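Local structure of tyrosine specific protein phosphatase (Trypanosoma cruzi, 4AZ1) at residues 61-66 and 105-110; 82-87 and 260-265; 90-95 and 231-236. The protein probably removes phosphate from phosphotyrosine residues of proteins, a protein tyrosine phosphatase activity. All blocks are in the same frame, centred on the assembly; numbering follows the deposited sequence.

Overall arrangement
The hairpin of strands 79-82 and 90-93 carries part of interactions 2 and 3 and is touched by interaction 1. Interaction 3 is the most central, about 3 Å from the chain centre, where strand 90-93 meets the start of helix 232-247 through one methyl pair flanked by polar, formate-binding side chains. Interaction 1 is also buried but lies about 16 Å out and relies on an aromatic ring, a proline and a thioether; its Tyr62 touches Val91 of interaction 3. Interaction 2, only partly buried, closes the hairpin turn against helix 255-266 with aliphatic groups alone. It adjoins interaction 3: Ile82 packs on Ala92, Met263 CE reaches Gly234 O, and Ile82 N probably hydrogen-bonds Phe90 O.

Interaction 1: 61-66 and 105-110; sequences LYPQVT and LAMLYE
Pro63, whose ring packs against Met107, has a carbonyl oxygen approached twice by Thr66: the backbone N of Thr66 donates to Pro63 O over 3.1 Å, while Thr66 OG1 is modelled so near the same oxygen, in a poorly ordered residue, that this second bond is doubtful. The first bond closes a turn that follows a cis peptide between Tyr62 and Pro63. Across this cis bond Pro63 CB lies 3.7 Å above the plane of the Tyr62 ring, over its centre, a CH-pi arrangement that covers one face. The helix meets the ring at its CE2 edge. Met107 SD stands 3.8 Å from Tyr62 CE2 and 5.1 Å from the ring centroid, and its direction is 90° off the ring normal; the sulfur therefore lies in the ring plane, which defines an edge-type Met-aromatic contact. The thioether gets there because CG is anti to the backbone N of Met107 (chi1 -179°), after which bends at chi2 and chi3 set the sulfur at the rim and turn CE away from it. Behind SD, Met107 CG is 4.1 Å from Tyr62 CE2 and 4.5 Å from Pro63 CD. In the phosphatase fold this joins the long loop preceding strand 79-82 to helix 101-110, which leads into the central strand 115-118. Leu108 and Tyr109 face the sheet instead, packing on Leu176 of strand 169-177. The loop is held from its own side by backbone bonding of Tyr62 with Gly79, and Pro63 is further packed by Thr73 and Tyr75.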
loop_
_atom_site.group_PDB
_atom_site.type_symbol
_atom_site.label_atom_id
_atom_site.label_comp_id
_atom_site.label_asym_id
_atom_site.label_seq_id
_atom_site.Cartn_x
_atom_site.Cartn_y
_atom_site.Cartn_z
ATOM N N LEU A 61 -12.765 -16.901 3.251
ATOM C CA LEU A 61 -12.005 -15.703 2.898
ATOM C C LEU A 61 -12.309 -14.559 3.873
ATOM O O LEU A 61 -13.470 -14.254 4.133
ATOM C CB LEU A 61 -12.338 -15.278 1.466
ATOM C CG LEU A 61 -11.624 -14.021 0.953
ATOM C CD1 LEU A 61 -10.139 -14.299 0.781
ATOM C CD2 LEU A 61 -12.223 -13.573 -0.342
ATOM N N TYR A 62 -11.272 -13.948 4.434
ATOM C CA TYR A 62 -11.463 -12.863 5.394
ATOM C C TYR A 62 -11.044 -11.539 4.762
ATOM O O TYR A 62 -10.022 -11.478 4.075
ATOM C CB TYR A 62 -10.671 -13.126 6.689
ATOM C CG TYR A 62 -11.023 -12.173 7.827
ATOM C CD1 TYR A 62 -12.117 -12.421 8.654
ATOM C CD2 TYR A 62 -10.264 -11.027 8.070
ATOM C CE1 TYR A 62 -12.448 -11.558 9.692
ATOM C CE2 TYR A 62 -10.587 -10.162 9.103
ATOM C CZ TYR A 62 -11.680 -10.431 9.912
ATOM O OH TYR A 62 -12.008 -9.571 10.938
ATOM N N PRO A 63 -11.818 -10.471 5.007
ATOM C CA PRO A 63 -12.977 -10.396 5.907
ATOM C C PRO A 63 -14.338 -10.688 5.271
ATOM O O PRO A 63 -15.350 -10.419 5.920
ATOM C CB PRO A 63 -12.959 -8.929 6.337
ATOM C CG PRO A 63 -12.508 -8.228 5.102
ATOM C CD PRO A 63 -11.450 -9.140 4.492
ATOM N N GLN A 64 -14.369 -11.215 4.050
ATOM C CA GLN A 64 -15.624 -11.332 3.294
ATOM C C GLN A 64 -16.696 -12.215 3.939
ATOM O O GLN A 64 -17.880 -12.065 3.642
ATOM C CB GLN A 64 -15.350 -11.802 1.859
ATOM C CG GLN A 64 -14.693 -10.752 0.951
ATOM C CD GLN A 64 -13.209 -10.518 1.252
ATOM O OE1 GLN A 64 -12.652 -11.065 2.212
ATOM N NE2 GLN A 64 -12.565 -9.703 0.419
ATOM N N VAL A 65 -16.287 -13.120 4.823
ATOM C CA VAL A 65 -17.231 -14.045 5.449
ATOM C C VAL A 65 -17.889 -13.478 6.710
ATOM O O VAL A 65 -18.803 -14.090 7.272
ATOM C CB VAL A 65 -16.567 -15.396 5.755
ATOM C CG1 VAL A 65 -16.165 -16.067 4.459
ATOM C CG2 VAL A 65 -15.354 -15.206 6.662
ATOM N N THR A 66 -17.417 -12.311 7.147
ATOM C CA THR A 66 -18.034 -11.582 8.254
ATOM C C THR A 66 -19.101 -10.604 7.751
ATOM O O THR A 66 -19.911 -10.097 8.533
ATOM C CB THR A 66 -16.987 -10.819 9.111
ATOM O OG1 THR A 66 -16.023 -10.186 8.258
ATOM C CG2 THR A 66 -16.265 -11.773 10.055
ATOM N N LEU A 105 -4.100 -2.600 6.022
ATOM C CA LEU A 105 -4.291 -1.628 7.099
ATOM C C LEU A 105 -5.763 -1.264 7.256
ATOM O O LEU A 105 -6.260 -1.074 8.380
ATOM C CB LEU A 105 -3.450 -0.366 6.857
ATOM C CG LEU A 105 -1.929 -0.579 6.824
ATOM C CD1 LEU A 105 -1.155 0.748 6.688
ATOM C CD2 LEU A 105 -1.445 -1.342 8.034
ATOM N N ALA A 106 -6.460 -1.157 6.126
ATOM C CA ALA A 106 -7.882 -0.833 6.154
ATOM C C ALA A 106 -8.660 -1.934 6.864
ATOM O O ALA A 106 -9.617 -1.662 7.603
ATOM C CB ALA A 106 -8.417 -0.645 4.745
ATOM N N MET A 107 -8.260 -3.177 6.608
ATOM C CA MET A 107 -8.854 -4.329 7.272
ATOM C C MET A 107 -8.638 -4.231 8.771
ATOM O O MET A 107 -9.590 -4.369 9.535
ATOM C CB MET A 107 -8.256 -5.635 6.742
ATOM C CG MET A 107 -8.846 -6.894 7.378
ATOM S SD MET A 107 -7.987 -7.411 8.896
ATOM C CE MET A 107 -6.294 -7.488 8.277
ATOM N N LEU A 108 -7.391 -3.985 9.185
ATOM C CA LEU A 108 -7.073 -3.870 10.604
ATOM C C LEU A 108 -7.953 -2.812 11.234
ATOM O O LEU A 108 -8.453 -2.978 12.355
ATOM C CB LEU A 108 -5.616 -3.465 10.801
ATOM C CG LEU A 108 -4.565 -4.488 10.410
ATOM C CD1 LEU A 108 -3.180 -3.941 10.734
ATOM C CD2 LEU A 108 -4.855 -5.782 11.176
ATOM N N TYR A 109 -8.151 -1.727 10.492
ATOM C CA TYR A 109 -8.873 -0.582 11.003
ATOM C C TYR A 109 -10.372 -0.832 11.088
ATOM O O TYR A 109 -10.985 -0.583 12.123
ATOM C CB TYR A 109 -8.601 0.656 10.143
ATOM C CG TYR A 109 -9.269 1.884 10.697
ATOM C CD1 TYR A 109 -8.696 2.593 11.752
ATOM C CD2 TYR A 109 -10.488 2.325 10.193
ATOM C CE1 TYR A 109 -9.317 3.713 12.279
ATOM C CE2 TYR A 109 -11.115 3.451 10.716
ATOM C CZ TYR A 109 -10.522 4.138 11.754
ATOM O OH TYR A 109 -11.138 5.251 12.278
ATOM N N GLU A 110 -10.967 -1.282 9.989
ATOM C CA GLU A 110 -12.410 -1.510 9.948
ATOM C C GLU A 110 -12.840 -2.649 10.884
ATOM O O GLU A 110 -13.901 -2.578 11.511
ATOM C CB GLU A 110 -12.871 -1.805 8.513
ATOM C CG GLU A 110 -14.394 -1.826 8.339
ATOM C CD GLU A 110 -14.886 -3.063 7.606
ATOM O OE1 GLU A 110 -14.118 -3.617 6.790
ATOM O OE2 GLU A 110 -16.038 -3.485 7.853
#

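Interaction 2: 82-87 and 260-265; sequences IDLDLP and VSAMRR
A hairpin turn at the border of the phosphatase's mixed sheet packs here on helix 255-266: strand 79-82, outermost within the chain, turns through 83-89 into its antiparallel neighbour 90-93, and the end of the strand (Ile82) and the start of the turn (Leu84) lean on the helix. Leu84 and Ile82 point toward the helix, with Asp83 between them directed away, as the extended backbone at 82-83 requires. On the helix, the successive residues Ala262 and Met263 receive them, and the short CA spacings agree, 6.6 Å from Ile82 CA to Met263 CA and 7.3 Å from Leu84 CA to Ala262 CA. The tightest touch is between methyls, Leu84 CD2 lying 3.8 Å from Ala262 CB. In Leu84 a chi1 of -59° sets CG anti to the carbonyl carbon, and the rotation at chi2 (152°) then brings both CD1 and CD2 to Met263 CG. The exchange is wholly apolar, and the two segments bury 163 Å² between them. A polar tie lies beside it, since the backbone N of Asp83 bonds the side chain of Gln266, whose amide nitrogen in turn bonds Ala262 O. Leu84 also rests on Ala241 of helix 232-247, so its side chain fills the angle between two helices, while Arg264, directed away from the hairpin, forms a salt bridge with Glu32. Met263 CG is the point where the methyls converge: Leu84 CD1 and Leu84 CD2 each come within 4.1 Å of Met263 CG, and Ile82 CG2 approaches that same carbon to 4.1 Å.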
loop_
_atom_site.group_PDB
_atom_site.type_symbol
_atom_site.label_atom_id
_atom_site.label_comp_id
_atom_site.label_asym_id
_atom_site.label_seq_id
_atom_site.Cartn_x
_atom_site.Cartn_y
_atom_site.Cartn_z
ATOM N N ILE A 82 -9.613 -18.516 10.673
ATOM C CA ILE A 82 -9.442 -19.847 11.234
ATOM C C ILE A 82 -10.219 -19.989 12.532
ATOM O O ILE A 82 -9.962 -19.266 13.493
ATOM C CB ILE A 82 -7.972 -20.181 11.485
ATOM C CG1 ILE A 82 -7.129 -19.831 10.249
ATOM C CG2 ILE A 82 -7.835 -21.671 11.857
ATOM C CD1 ILE A 82 -7.390 -20.725 9.049
ATOM N N ASP A 83 -11.160 -20.929 12.561
ATOM C CA ASP A 83 -11.986 -21.155 13.741
ATOM C C ASP A 83 -11.870 -22.623 14.153
ATOM O O ASP A 83 -12.225 -23.520 13.385
ATOM C CB ASP A 83 -13.447 -20.793 13.433
ATOM C CG ASP A 83 -14.389 -21.005 14.627
ATOM O OD1 ASP A 83 -14.016 -20.690 15.785
ATOM O OD2 ASP A 83 -15.523 -21.475 14.396
ATOM N N LEU A 84 -11.355 -22.869 15.355
ATOM C CA LEU A 84 -11.217 -24.238 15.857
ATOM C C LEU A 84 -12.033 -24.489 17.130
ATOM O O LEU A 84 -11.687 -25.381 17.909
ATOM C CB LEU A 84 -9.744 -24.557 16.121
ATOM C CG LEU A 84 -8.808 -24.443 14.914
ATOM C CD1 LEU A 84 -7.385 -24.086 15.331
ATOM C CD2 LEU A 84 -8.817 -25.733 14.110
ATOM N N ASP A 85 -13.097 -23.713 17.339
ATOM C CA ASP A 85 -13.954 -23.868 18.527
ATOM C C ASP A 85 -13.150 -23.581 19.790
ATOM O O ASP A 85 -13.257 -24.291 20.790
ATOM C CB ASP A 85 -14.561 -25.281 18.611
ATOM C CG ASP A 85 -15.512 -25.587 17.469
ATOM O OD1 ASP A 85 -16.292 -24.688 17.088
ATOM O OD2 ASP A 85 -15.483 -26.731 16.961
ATOM N N LEU A 86 -12.327 -22.543 19.729
ATOM C CA LEU A 86 -11.480 -22.165 20.850
ATOM C C LEU A 86 -11.797 -20.717 21.205
ATOM O O LEU A 86 -12.589 -20.080 20.500
ATOM C CB LEU A 86 -10.014 -22.344 20.471
ATOM C CG LEU A 86 -9.635 -23.785 20.133
ATOM C CD1 LEU A 86 -8.187 -23.827 19.719
ATOM C CD2 LEU A 86 -9.887 -24.711 21.307
ATOM N N PRO A 87 -11.237 -20.208 22.322
ATOM C CA PRO A 87 -11.591 -18.837 22.711
ATOM C C PRO A 87 -11.182 -17.807 21.672
ATOM O O PRO A 87 -11.860 -16.792 21.522
ATOM C CB PRO A 87 -10.802 -18.638 24.005
ATOM C CG PRO A 87 -10.815 -19.998 24.627
ATOM C CD PRO A 87 -10.579 -20.926 23.436
ATOM N N VAL A 260 -4.408 -29.786 12.757
ATOM C CA VAL A 260 -3.863 -29.352 11.477
ATOM C C VAL A 260 -4.829 -29.696 10.346
ATOM O O VAL A 260 -5.018 -28.903 9.422
ATOM C CB VAL A 260 -2.444 -29.908 11.241
ATOM C CG1 VAL A 260 -1.934 -29.554 9.841
ATOM C CG2 VAL A 260 -1.508 -29.324 12.285
ATOM N N SER A 261 -5.484 -30.849 10.449
ATOM C CA SER A 261 -6.446 -31.245 9.432
ATOM C C SER A 261 -7.570 -30.210 9.334
ATOM O O SER A 261 -7.967 -29.802 8.236
ATOM C CB SER A 261 -7.007 -32.630 9.746
ATOM O OG SER A 261 -7.023 -33.432 8.585
ATOM N N ALA A 262 -8.062 -29.761 10.482
ATOM C CA ALA A 262 -9.142 -28.769 10.513
ATOM C C ALA A 262 -8.692 -27.379 10.044
ATOM O O ALA A 262 -9.477 -26.633 9.457
ATOM C CB ALA A 262 -9.764 -28.696 11.897
ATOM N N MET A 263 -7.442 -27.018 10.317
ATOM C CA MET A 263 -6.916 -25.759 9.805
ATOM C C MET A 263 -6.842 -25.822 8.283
ATOM O O MET A 263 -7.189 -24.863 7.597
ATOM C CB MET A 263 -5.517 -25.478 10.366
ATOM C CG MET A 263 -5.481 -25.068 11.827
ATOM S SD MET A 263 -3.840 -24.466 12.296
ATOM C CE MET A 263 -2.818 -25.873 11.818
ATOM N N ARG A 264 -6.375 -26.955 7.764
ATOM C CA ARG A 264 -6.244 -27.147 6.321
ATOM C C ARG A 264 -7.564 -27.034 5.553
ATOM O O ARG A 264 -7.578 -26.609 4.395
ATOM C CB ARG A 264 -5.556 -28.489 6.021
ATOM C CG ARG A 264 -4.064 -28.334 5.924
ATOM C CD ARG A 264 -3.277 -29.638 5.862
ATOM N NE ARG A 264 -1.854 -29.309 5.726
ATOM C CZ ARG A 264 -1.159 -29.438 4.601
ATOM N NH1 ARG A 264 -1.743 -29.943 3.517
ATOM N NH2 ARG A 264 0.125 -29.088 4.565
ATOM N N ARG A 265 -8.670 -27.408 6.191
ATOM C CA ARG A 265 -9.978 -27.287 5.550
ATOM C C ARG A 265 -10.381 -25.825 5.435
ATOM O O ARG A 265 -11.252 -25.475 4.637
ATOM C CB ARG A 265 -11.063 -28.037 6.336
ATOM C CG ARG A 265 -11.006 -29.552 6.243
ATOM C CD ARG A 265 -12.226 -30.199 6.923
ATOM N NE ARG A 265 -12.136 -30.196 8.388
ATOM C CZ ARG A 265 -11.575 -31.168 9.112
ATOM N NH1 ARG A 265 -11.038 -32.233 8.520
ATOM N NH2 ARG A 265 -11.548 -31.078 10.435
#

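Interaction 3: 90-95 and 231-236; sequences FVACQA and GRTGTL. With FMT (formic acid), chain H; FMT (formic acid), chain D.
Ala92 CB and Thr233 CG2 meet at 3.7 Å, a single methyl-methyl touch that brings the strand against the first turn of the helix. Both CB atoms are directed across the gap, and Thr233 presents its methyl because CG2 is anti to the backbone N (chi1 -72° for OG1). Val224 and Cys226 pack around the threonine as well. At the next shell each segment holds a formate, probably from the crystallisation liquor. Arg232 NH2 donates to O1 of the chain D formate over 2.7 Å at a nearly straight 165°, with the formate at the guanidinium edge; the backbone N atoms of Ser227 and Ala228 also bond this formate. On the strand side, Gln94 NE2 bonds O1 of the chain H formate over 3.0 Å, more bent at 143°. Further out, Glu124 and the carbonyl of Trp194 fix Arg232 through NH1, whereas Lys48 O and Arg50 N hold the two ends of the Gln94 amide. Gly231 occupies the N-cap of helix 232-247, and Thr235 N bonds Gly231 O, starting the helix where the loop ends. Ser227, Ala228 and Arg232 belong to the sequence HCSAGIGRTG, the P-loop signature of protein tyrosine phosphatases; a small carboxylate gripped by its amides and arginine is consistent with the phosphate-binding cradle of that family.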
loop_
_atom_site.group_PDB
_atom_site.type_symbol
_atom_site.label_atom_id
_atom_site.label_comp_id
_atom_site.label_asym_id
_atom_site.label_seq_id
_atom_site.Cartn_x
_atom_site.Cartn_y
_atom_site.Cartn_z
ATOM N N PHE A 90 -8.603 -16.769 14.434
ATOM C CA PHE A 90 -7.405 -16.194 13.862
ATOM C C PHE A 90 -7.666 -15.794 12.427
ATOM O O PHE A 90 -8.548 -16.352 11.769
ATOM C CB PHE A 90 -6.272 -17.215 13.946
ATOM C CG PHE A 90 -5.872 -17.530 15.356
ATOM C CD1 PHE A 90 -6.522 -18.536 16.073
ATOM C CD2 PHE A 90 -4.875 -16.788 15.989
ATOM C CE1 PHE A 90 -6.165 -18.811 17.392
ATOM C CE2 PHE A 90 -4.511 -17.056 17.309
ATOM C CZ PHE A 90 -5.159 -18.071 18.011
ATOM N N VAL A 91 -6.923 -14.802 11.955
ATOM C CA VAL A 91 -6.860 -14.537 10.529
ATOM C C VAL A 91 -5.471 -14.934 10.060
ATOM O O VAL A 91 -4.475 -14.281 10.394
ATOM C CB VAL A 91 -7.154 -13.061 10.193
ATOM C CG1 VAL A 91 -7.017 -12.833 8.703
ATOM C CG2 VAL A 91 -8.569 -12.692 10.643
ATOM N N ALA A 92 -5.399 -16.036 9.320
ATOM C CA ALA A 92 -4.123 -16.470 8.761
ATOM C C ALA A 92 -4.002 -15.833 7.383
ATOM O O ALA A 92 -4.863 -16.040 6.531
ATOM C CB ALA A 92 -4.062 -18.007 8.656
ATOM N N CYS A 93 -2.945 -15.063 7.144
ATOM C CA CYS A 93 -2.841 -14.388 5.855
ATOM C C CYS A 93 -1.405 -14.215 5.450
ATOM O O CYS A 93 -0.499 -14.456 6.250
ATOM C CB CYS A 93 -3.552 -13.028 5.900
ATOM S SG CYS A 93 -2.854 -11.899 7.128
ATOM N N GLN A 94 -1.191 -13.830 4.197
ATOM C CA GLN A 94 0.166 -13.609 3.692
ATOM C C GLN A 94 0.663 -12.276 4.235
ATOM O O GLN A 94 -0.121 -11.484 4.799
ATOM C CB GLN A 94 0.145 -13.534 2.156
ATOM C CG GLN A 94 -0.634 -12.306 1.665
ATOM C CD GLN A 94 -0.595 -12.106 0.154
ATOM O OE1 GLN A 94 -0.134 -12.967 -0.601
ATOM N NE2 GLN A 94 -1.089 -10.959 -0.289
ATOM N N ALA A 95 1.961 -12.031 4.102
ATOM C CA ALA A 95 2.501 -10.685 4.303
ATOM C C ALA A 95 2.039 -9.886 3.078
ATOM O O ALA A 95 2.367 -10.247 1.939
ATOM C CB ALA A 95 4.050 -10.726 4.384
ATOM N N GLY A 231 2.765 -21.283 6.619
ATOM C CA GLY A 231 3.853 -22.098 7.140
ATOM C C GLY A 231 4.031 -21.951 8.637
ATOM O O GLY A 231 3.378 -22.651 9.428
ATOM N N ARG A 232 4.917 -21.040 9.018
ATOM C CA ARG A 232 5.110 -20.688 10.413
ATOM C C ARG A 232 3.801 -20.166 11.012
ATOM O O ARG A 232 3.534 -20.349 12.199
ATOM C CB ARG A 232 6.244 -19.637 10.523
ATOM C CG ARG A 232 7.641 -20.234 10.210
ATOM C CD ARG A 232 8.706 -19.161 10.019
ATOM N NE ARG A 232 8.590 -18.514 8.717
ATOM C CZ ARG A 232 9.326 -17.474 8.330
ATOM N NH1 ARG A 232 10.239 -16.954 9.140
ATOM N NH2 ARG A 232 9.148 -16.955 7.128
ATOM N N THR A 233 2.991 -19.512 10.183
ATOM C CA THR A 233 1.681 -19.031 10.603
ATOM C C THR A 233 0.805 -20.205 11.065
ATOM O O THR A 233 0.168 -20.147 12.129
ATOM C CB THR A 233 0.982 -18.329 9.431
ATOM O OG1 THR A 233 1.628 -17.074 9.184
ATOM C CG2 THR A 233 -0.500 -18.110 9.740
ATOM N N GLY A 234 0.788 -21.270 10.267
ATOM C CA GLY A 234 0.054 -22.485 10.610
ATOM C C GLY A 234 0.548 -23.176 11.874
ATOM O O GLY A 234 -0.259 -23.656 12.672
ATOM N N THR A 235 1.864 -23.219 12.071
ATOM C CA THR A 235 2.428 -23.805 13.286
ATOM C C THR A 235 1.988 -23.049 14.536
ATOM O O THR A 235 1.601 -23.655 15.552
ATOM C CB THR A 235 3.969 -23.792 13.239
ATOM O OG1 THR A 235 4.427 -24.640 12.179
ATOM C CG2 THR A 235 4.560 -24.259 14.567
ATOM N N LEU A 236 2.067 -21.724 14.474
ATOM C CA LEU A 236 1.681 -20.909 15.616
ATOM C C LEU A 236 0.227 -21.166 16.013
ATOM O O LEU A 236 -0.071 -21.354 17.187
ATOM C CB LEU A 236 1.865 -19.426 15.300
ATOM C CG LEU A 236 1.533 -18.557 16.519
ATOM C CD1 LEU A 236 2.312 -19.049 17.713
ATOM C CD2 LEU A 236 1.871 -17.108 16.263
HETATM C C FMT H . -2.411 -9.617 2.860
HETATM O O1 FMT H . -2.948 -9.992 1.808
HETATM O O2 FMT H . -2.513 -10.178 3.962
HETATM C C FMT D . 6.927 -18.380 4.368
HETATM O O1 FMT D . 7.238 -17.589 5.262
HETATM O O2 FMT D . 5.863 -18.316 3.747
#